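Local coordinates for protein Lhca5 (Dunaliella salina, PDB 6SL5) that probably serves as a peripheral light-harvesting antenna protein of photosystem I, holding chlorophylls and carotenoids so that absorbed excitation can pass toward the reaction centre, at residues A3-D8 against M23-L28; S91-K96 against F109-P114. All coordinates share one frame; numbering follows the deposited sequence.

Interaction 1 (A3-D8 against M23-L28); sequences AIPLAD and MGFDPL. With CLA (chlorophyll a), chain B.
P5 is the wedge by which the N-terminal loop leans on the 23-28 loop, and its ring can be followed atom by atom. P5 CB lies 4.1 Å from CB of F25; one carbon further, P5 CG closes on the same F25 CB at 3.4 Å and also faces the M23 carbonyl; P5 CD, where the ring returns to the backbone, is 3.2 Å from M23 O. F25 meets the proline with its CB, and with CG anti to the backbone N (chi1 167°) its ring leads off toward chlorophyll b and lutein. The M23 carbonyl also receives a CA-H...O contact from I4 CA, 3.2 Å away with an angle of 134° at the hydrogen.

The 23-28 loop also meets chlorophyll a. The keto oxygen OBD of this pigment accepts two weak hydrogen bonds, one from M23 N at 3.4 Å and one from F25 N at 3.3 Å, while M23 lays its CG 3.5 Å from the chlorophyll methyl CMD. The side chain of D26 packs against L12, Y14 and L15 of the preceding loop, with its CG 3.3 Å from the ester oxygen O1A of the chlorophyll. An alanine in place of D26 would probably open a gap beside those three residues. Further along, P27 O hydrogen-bonds to lutein O3.

No hydrogen bond joins the two protein segments. The N-H groups of M23 and F25 make weak bonds to the pigment, while G24 N bonds to D22 OD1. Loop meets loop through aliphatic carbon and a carbonyl touched by C-H groups, which suggests a junction held by shape, and by a chlorophyll b that touches both segments, more than by directional bonds.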
# COMPACT_ATOMS: atom_id res chain seq x y z
N ALA R 3 -68.17 -2.08 26.68
CA ALA R 3 -67.85 -0.96 27.60
C ALA R 3 -66.68 -0.12 27.07
O ALA R 3 -66.90 1.09 26.87
CB ALA R 3 -67.55 -1.51 28.98
N ILE R 4 -65.48 -0.72 26.95
CA ILE R 4 -64.20 -0.12 26.43
C ILE R 4 -63.51 0.78 27.48
O ILE R 4 -64.20 1.51 28.22
CB ILE R 4 -64.35 0.50 25.02
CG1 ILE R 4 -65.12 -0.42 24.07
CG2 ILE R 4 -63.00 0.86 24.42
CD1 ILE R 4 -64.45 -1.75 23.83
N PRO R 5 -62.15 0.83 27.54
CA PRO R 5 -61.42 1.60 28.55
C PRO R 5 -61.61 3.12 28.43
O PRO R 5 -62.33 3.67 29.24
CB PRO R 5 -59.94 1.28 28.29
CG PRO R 5 -59.95 0.11 27.33
CD PRO R 5 -61.24 0.26 26.55
N LEU R 6 -60.98 3.75 27.45
CA LEU R 6 -61.11 5.23 27.32
C LEU R 6 -62.07 5.56 26.17
O LEU R 6 -61.79 5.16 25.03
CB LEU R 6 -59.73 5.84 27.09
CG LEU R 6 -59.06 5.50 25.76
CD1 LEU R 6 -59.47 6.49 24.68
CD2 LEU R 6 -57.55 5.46 25.90
N ALA R 7 -63.15 6.29 26.49
CA ALA R 7 -64.19 6.72 25.52
C ALA R 7 -64.55 5.57 24.57
O ALA R 7 -65.15 4.58 25.02
CB ALA R 7 -63.70 7.93 24.76
N ASP R 8 -64.15 5.72 23.30
CA ASP R 8 -64.41 4.72 22.23
C ASP R 8 -63.06 4.24 21.67
O ASP R 8 -62.42 5.03 20.95
CB ASP R 8 -65.31 5.28 21.13
CG ASP R 8 -66.79 5.21 21.45
OD1 ASP R 8 -67.60 5.19 20.50
OD2 ASP R 8 -67.13 5.18 22.65
N MET R 23 -62.30 -5.85 28.99
CA MET R 23 -62.59 -4.39 29.03
C MET R 23 -62.15 -3.76 27.71
O MET R 23 -62.42 -2.57 27.52
CB MET R 23 -61.88 -3.71 30.20
CG MET R 23 -62.54 -3.98 31.54
SD MET R 23 -64.25 -3.39 31.58
CE MET R 23 -64.77 -4.01 33.19
N GLY R 24 -61.53 -4.55 26.83
CA GLY R 24 -61.04 -4.07 25.52
C GLY R 24 -59.65 -3.48 25.61
O GLY R 24 -59.13 -3.02 24.57
N PHE R 25 -59.05 -3.49 26.81
CA PHE R 25 -57.68 -2.95 27.00
C PHE R 25 -56.69 -4.12 27.09
O PHE R 25 -56.80 -4.93 28.03
CB PHE R 25 -57.58 -2.12 28.28
CG PHE R 25 -56.16 -1.81 28.70
CD1 PHE R 25 -55.43 -2.73 29.44
CD2 PHE R 25 -55.54 -0.63 28.32
CE1 PHE R 25 -54.12 -2.45 29.82
CE2 PHE R 25 -54.24 -0.36 28.70
CZ PHE R 25 -53.53 -1.27 29.44
N ASP R 26 -55.75 -4.17 26.15
CA ASP R 26 -54.71 -5.24 26.12
C ASP R 26 -53.53 -4.82 25.23
O ASP R 26 -53.15 -5.61 24.35
CB ASP R 26 -55.29 -6.61 25.74
CG ASP R 26 -55.32 -7.59 26.90
OD1 ASP R 26 -54.81 -7.23 27.98
OD2 ASP R 26 -55.83 -8.71 26.71
N PRO R 27 -52.87 -3.55 25.47
CA PRO R 27 -51.57 -2.64 24.87
C PRO R 27 -50.33 -3.54 24.84
O PRO R 27 -50.19 -4.33 25.77
CB PRO R 27 -51.39 -1.48 25.85
CG PRO R 27 -52.09 -1.98 27.09
CD PRO R 27 -53.33 -2.66 26.55
N LEU R 28 -49.57 -3.48 23.73
CA LEU R 28 -48.31 -4.21 23.40
C LEU R 28 -48.58 -5.66 22.95
O LEU R 28 -47.59 -6.37 22.68
CB LEU R 28 -47.26 -4.13 24.52
CG LEU R 28 -46.53 -2.79 24.66
CD1 LEU R 28 -47.51 -1.65 24.84
CD2 LEU R 28 -45.54 -2.84 25.81
MG CLA B . -55.21 -7.99 33.65
CHA CLA B . -56.80 -8.31 30.59
CHB CLA B . -53.58 -10.97 33.15
CHC CLA B . -53.72 -7.53 36.55
CHD CLA B . -56.96 -4.93 34.13
NA CLA B . -55.18 -9.49 32.03
C1A CLA B . -55.87 -9.45 30.89
C2A CLA B . -55.64 -10.67 30.04
C3A CLA B . -54.65 -11.46 30.88
C4A CLA B . -54.44 -10.62 32.10
CMA CLA B . -54.95 -12.93 30.99
CAA CLA B . -54.83 -10.41 28.78
CBA CLA B . -53.46 -9.87 29.16
CGA CLA B . -52.49 -10.09 28.02
O1A CLA B . -52.83 -9.77 26.89
O2A CLA B . -51.31 -10.62 28.27
NB CLA B . -53.85 -9.09 34.69
C1B CLA B . -53.29 -10.28 34.34
C2B CLA B . -52.38 -10.71 35.38
C3B CLA B . -52.43 -9.73 36.33
C4B CLA B . -53.37 -8.71 35.88
CMB CLA B . -51.56 -11.97 35.40
CAB CLA B . -51.68 -9.69 37.60
CBB CLA B . -50.63 -10.74 37.88
NC CLA B . -55.32 -6.46 35.09
C1C CLA B . -54.63 -6.49 36.22
C2C CLA B . -54.90 -5.32 37.09
C3C CLA B . -55.81 -4.58 36.38
C4C CLA B . -56.07 -5.31 35.14
CMC CLA B . -54.30 -5.01 38.43
CAC CLA B . -56.44 -3.28 36.81
CBC CLA B . -55.83 -2.14 36.02
ND CLA B . -56.52 -6.85 32.70
C1D CLA B . -57.17 -5.67 32.94
C2D CLA B . -58.07 -5.30 31.85
C3D CLA B . -57.91 -6.34 30.95
C4D CLA B . -56.99 -7.25 31.46
CMD CLA B . -59.00 -4.14 31.61
CAD CLA B . -58.37 -6.81 29.65
OBD CLA B . -58.95 -6.14 28.82
CBD CLA B . -57.69 -8.12 29.38
CGD CLA B . -58.69 -9.23 29.34
O1D CLA B . -59.38 -9.48 30.32
O2D CLA B . -58.84 -9.97 28.25
CED CLA B . -60.14 -9.96 27.66
C1 CLA B . -50.96 -11.06 29.62
C2 CLA B . -50.75 -10.09 30.75
C3 CLA B . -49.73 -10.25 31.61
C4 CLA B . -48.77 -11.39 31.46
C5 CLA B . -49.47 -9.31 32.76
C6 CLA B . -48.67 -8.10 32.29
C7 CLA B . -47.18 -8.29 32.53
C8 CLA B . -46.69 -7.38 33.65
C9 CLA B . -47.78 -7.15 34.69
C10 CLA B . -46.22 -6.05 33.06
C11 CLA B . -45.21 -5.37 33.97
C12 CLA B . -45.87 -4.29 34.81
C13 CLA B . -46.68 -3.34 33.94
C14 CLA B . -45.77 -2.34 33.23
C15 CLA B . -47.72 -2.62 34.80
C16 CLA B . -47.12 -2.16 36.12
C17 CLA B . -48.13 -2.31 37.25
C18 CLA B . -48.19 -1.05 38.11
C19 CLA B . -49.63 -0.71 38.48
C20 CLA B . -47.33 -1.20 39.36

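Interaction 2 (S91-K96 against F109-P114); sequences SFLESK and FINSYP. With CLA (chlorophyll a), chain C.
The segment F109-P114 folds back along one side of helix 81-104, bringing the CA atoms of L93 and N111 to 5.2 Å and those of K96 and S112 to 5.6 Å. N111 lies at the middle of the touch. CD1 of L93 rests 3.4 Å from N111 N and meets the tip of I110 at CD1, 4.0 Å away. F92, its CG anti to the backbone N (chi1 154°), swings its ring up to the N111 amide, which approaches obliquely through both OD1 and ND2 with the two planes 77° apart. K96 lies across N111, its CB 3.5 Å from N111 O; bends at chi2 and chi3 then bring K96 CE to 3.6 Å from S112 CB, and K96 CG lies over one face of the F92 ring, toward its rim. The F109 ring turns its edge to K96 O.

The segments meet through van der Waals and polar contacts without a hydrogen bond. E94 reaches chlorophyll a, its OE2 facing the magnesium at 3.0 Å, long for a direct bond, in what is probably the position of the family's axial glutamate; OE2 also forms a salt bridge to R97. F109 O, in turn, hydrogen-bonds to a lutein. A loop turning back along the later part of helix 81-104 here belongs to the chlorophyll a/b-binding fold, with its membrane-spanning helices 34-63, 81-104 and 124-145.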
# COMPACT_ATOMS: atom_id res chain seq x y z
N SER R 91 -45.80 -26.86 48.37
CA SER R 91 -45.37 -27.58 47.18
C SER R 91 -46.32 -28.72 46.86
O SER R 91 -46.70 -28.93 45.70
CB SER R 91 -43.95 -28.12 47.37
OG SER R 91 -43.98 -29.26 48.22
N PHE R 92 -46.74 -29.45 47.90
CA PHE R 92 -47.70 -30.54 47.69
C PHE R 92 -49.04 -30.00 47.18
O PHE R 92 -49.58 -30.48 46.17
CB PHE R 92 -47.83 -31.32 49.00
CG PHE R 92 -49.13 -32.04 49.19
CD1 PHE R 92 -50.10 -31.52 50.04
CD2 PHE R 92 -49.37 -33.25 48.56
CE1 PHE R 92 -51.29 -32.18 50.24
CE2 PHE R 92 -50.57 -33.92 48.76
CZ PHE R 92 -51.53 -33.38 49.59
N LEU R 93 -49.54 -28.95 47.84
CA LEU R 93 -50.80 -28.30 47.46
C LEU R 93 -50.76 -27.72 46.04
O LEU R 93 -51.71 -27.87 45.27
CB LEU R 93 -51.08 -27.21 48.49
CG LEU R 93 -52.22 -26.22 48.32
CD1 LEU R 93 -53.38 -27.00 48.41
CD2 LEU R 93 -52.27 -25.20 49.43
N GLU R 94 -49.64 -27.08 45.68
CA GLU R 94 -49.50 -26.46 44.36
C GLU R 94 -49.39 -27.49 43.26
O GLU R 94 -49.90 -27.26 42.15
CB GLU R 94 -48.28 -25.55 44.33
CG GLU R 94 -48.46 -24.18 45.00
CD GLU R 94 -49.48 -23.28 44.34
OE1 GLU R 94 -50.70 -23.52 44.39
OE2 GLU R 94 -49.07 -22.27 43.78
N SER R 95 -48.71 -28.61 43.53
CA SER R 95 -48.60 -29.67 42.53
C SER R 95 -49.98 -30.23 42.22
O SER R 95 -50.31 -30.50 41.06
CB SER R 95 -47.64 -30.75 43.01
OG SER R 95 -47.46 -31.75 42.03
N LYS R 96 -50.81 -30.36 43.27
CA LYS R 96 -52.17 -30.83 43.05
C LYS R 96 -52.97 -29.81 42.25
O LYS R 96 -53.77 -30.19 41.37
CB LYS R 96 -52.89 -31.11 44.38
CG LYS R 96 -52.22 -32.12 45.30
CD LYS R 96 -51.78 -33.39 44.57
CE LYS R 96 -52.96 -34.24 44.13
NZ LYS R 96 -52.56 -35.47 43.42
N PHE R 109 -60.00 -24.75 43.81
CA PHE R 109 -60.16 -25.85 44.75
C PHE R 109 -59.05 -25.82 45.77
O PHE R 109 -58.00 -25.23 45.54
CB PHE R 109 -60.16 -27.21 44.06
CG PHE R 109 -59.03 -27.43 43.10
CD1 PHE R 109 -59.12 -27.01 41.78
CD2 PHE R 109 -57.90 -28.12 43.50
CE1 PHE R 109 -58.10 -27.23 40.90
CE2 PHE R 109 -56.88 -28.34 42.62
CZ PHE R 109 -56.98 -27.90 41.32
N ILE R 110 -59.28 -26.50 46.88
CA ILE R 110 -58.30 -26.62 47.95
C ILE R 110 -57.82 -28.07 47.94
O ILE R 110 -58.63 -29.00 47.90
CB ILE R 110 -58.87 -26.18 49.31
CG1 ILE R 110 -57.90 -26.50 50.45
CG2 ILE R 110 -60.25 -26.77 49.56
CD1 ILE R 110 -56.63 -25.69 50.42
N ASN R 111 -56.50 -28.24 47.92
CA ASN R 111 -55.79 -29.53 47.89
C ASN R 111 -56.14 -30.26 46.59
O ASN R 111 -55.90 -29.69 45.51
CB ASN R 111 -55.99 -30.33 49.17
CG ASN R 111 -54.82 -31.27 49.42
OD1 ASN R 111 -53.88 -31.31 48.63
ND2 ASN R 111 -54.87 -32.01 50.53
N SER R 112 -56.66 -31.48 46.64
CA SER R 112 -56.97 -32.27 45.45
C SER R 112 -58.46 -32.52 45.38
O SER R 112 -58.95 -33.56 45.83
CB SER R 112 -56.22 -33.54 45.51
OG SER R 112 -56.62 -34.30 46.64
N TYR R 113 -59.20 -31.57 44.80
CA TYR R 113 -60.65 -31.68 44.65
C TYR R 113 -61.11 -30.86 43.45
O TYR R 113 -61.83 -29.88 43.61
CB TYR R 113 -61.38 -31.18 45.91
CG TYR R 113 -61.26 -32.02 47.16
CD1 TYR R 113 -62.15 -33.07 47.40
CD2 TYR R 113 -60.30 -31.75 48.12
CE1 TYR R 113 -62.06 -33.83 48.55
CE2 TYR R 113 -60.20 -32.51 49.27
CZ TYR R 113 -61.08 -33.55 49.48
OH TYR R 113 -60.98 -34.31 50.62
N PRO R 114 -60.70 -31.30 42.16
CA PRO R 114 -61.03 -30.60 40.87
C PRO R 114 -61.96 -29.39 40.81
O PRO R 114 -61.59 -28.34 40.28
CB PRO R 114 -61.60 -31.75 40.04
CG PRO R 114 -60.80 -32.98 40.50
CD PRO R 114 -60.18 -32.65 41.86
MG CLA C . -47.51 -20.08 42.56
CHA CLA C . -48.95 -19.12 39.58
CHB CLA C . -46.10 -22.81 41.01
CHC CLA C . -46.17 -20.92 45.43
CHD CLA C . -49.11 -17.45 44.18
NA CLA C . -47.50 -20.89 40.52
C1A CLA C . -48.12 -20.38 39.47
C2A CLA C . -47.79 -21.18 38.25
C3A CLA C . -47.01 -22.37 38.76
C4A CLA C . -46.85 -22.01 40.17
CMA CLA C . -47.60 -23.72 38.40
CAA CLA C . -46.90 -20.29 37.39
CBA CLA C . -45.86 -21.01 36.54
CGA CLA C . -44.55 -20.70 37.17
O1A CLA C . -43.74 -21.59 37.23
O2A CLA C . -44.34 -19.51 37.68
NB CLA C . -46.32 -21.62 43.12
C1B CLA C . -45.87 -22.64 42.37
C2B CLA C . -45.05 -23.52 43.13
C3B CLA C . -45.07 -22.99 44.40
C4B CLA C . -45.89 -21.78 44.36
CMB CLA C . -44.40 -24.74 42.52
CAB CLA C . -44.43 -23.42 45.67
CBB CLA C . -43.33 -24.45 45.80
NC CLA C . -47.51 -19.19 44.45
C1C CLA C . -46.90 -19.72 45.50
C2C CLA C . -47.04 -18.89 46.71
C3C CLA C . -47.79 -17.83 46.33
C4C CLA C . -48.10 -18.04 44.91
CMC CLA C . -46.47 -19.15 48.07
CAC CLA C . -48.17 -16.72 47.27
CBC CLA C . -47.76 -15.34 46.81
ND CLA C . -48.80 -18.70 42.13
C1D CLA C . -49.27 -17.64 42.81
C2D CLA C . -49.86 -16.69 41.95
C3D CLA C . -49.75 -17.28 40.70
C4D CLA C . -49.12 -18.50 40.81
CMD CLA C . -50.46 -15.39 42.32
CAD CLA C . -50.08 -17.12 39.32
OBD CLA C . -50.72 -16.21 38.95
CBD CLA C . -49.64 -18.31 38.52
CGD CLA C . -50.65 -19.19 37.81
O1D CLA C . -50.85 -19.09 36.62
O2D CLA C . -51.26 -20.18 38.43
CED CLA C . -51.22 -21.39 37.68
C1 CLA C . -42.94 -19.13 37.63

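How the interactions relate
Interactions 1 and 2 follow one another along the chain and do not touch: their centres are 35 Å apart and their nearest atoms about 23 Å. Helix 34-63 begins after interaction 1, and interaction 2 lies on helix 81-104 and the loop leading toward helix 124-145. Their centres lie about 17 Å and 22 Å from the centre of the chain. Each touches a different chlorophyll a, through weak backbone N-H bonds at 23-28 and a carboxylate at 91-96. Each also contains a backbone carbonyl bonded to a lutein, so the two contacts illustrate how separate loops can be tied to pigments in well separated parts of one antenna protein.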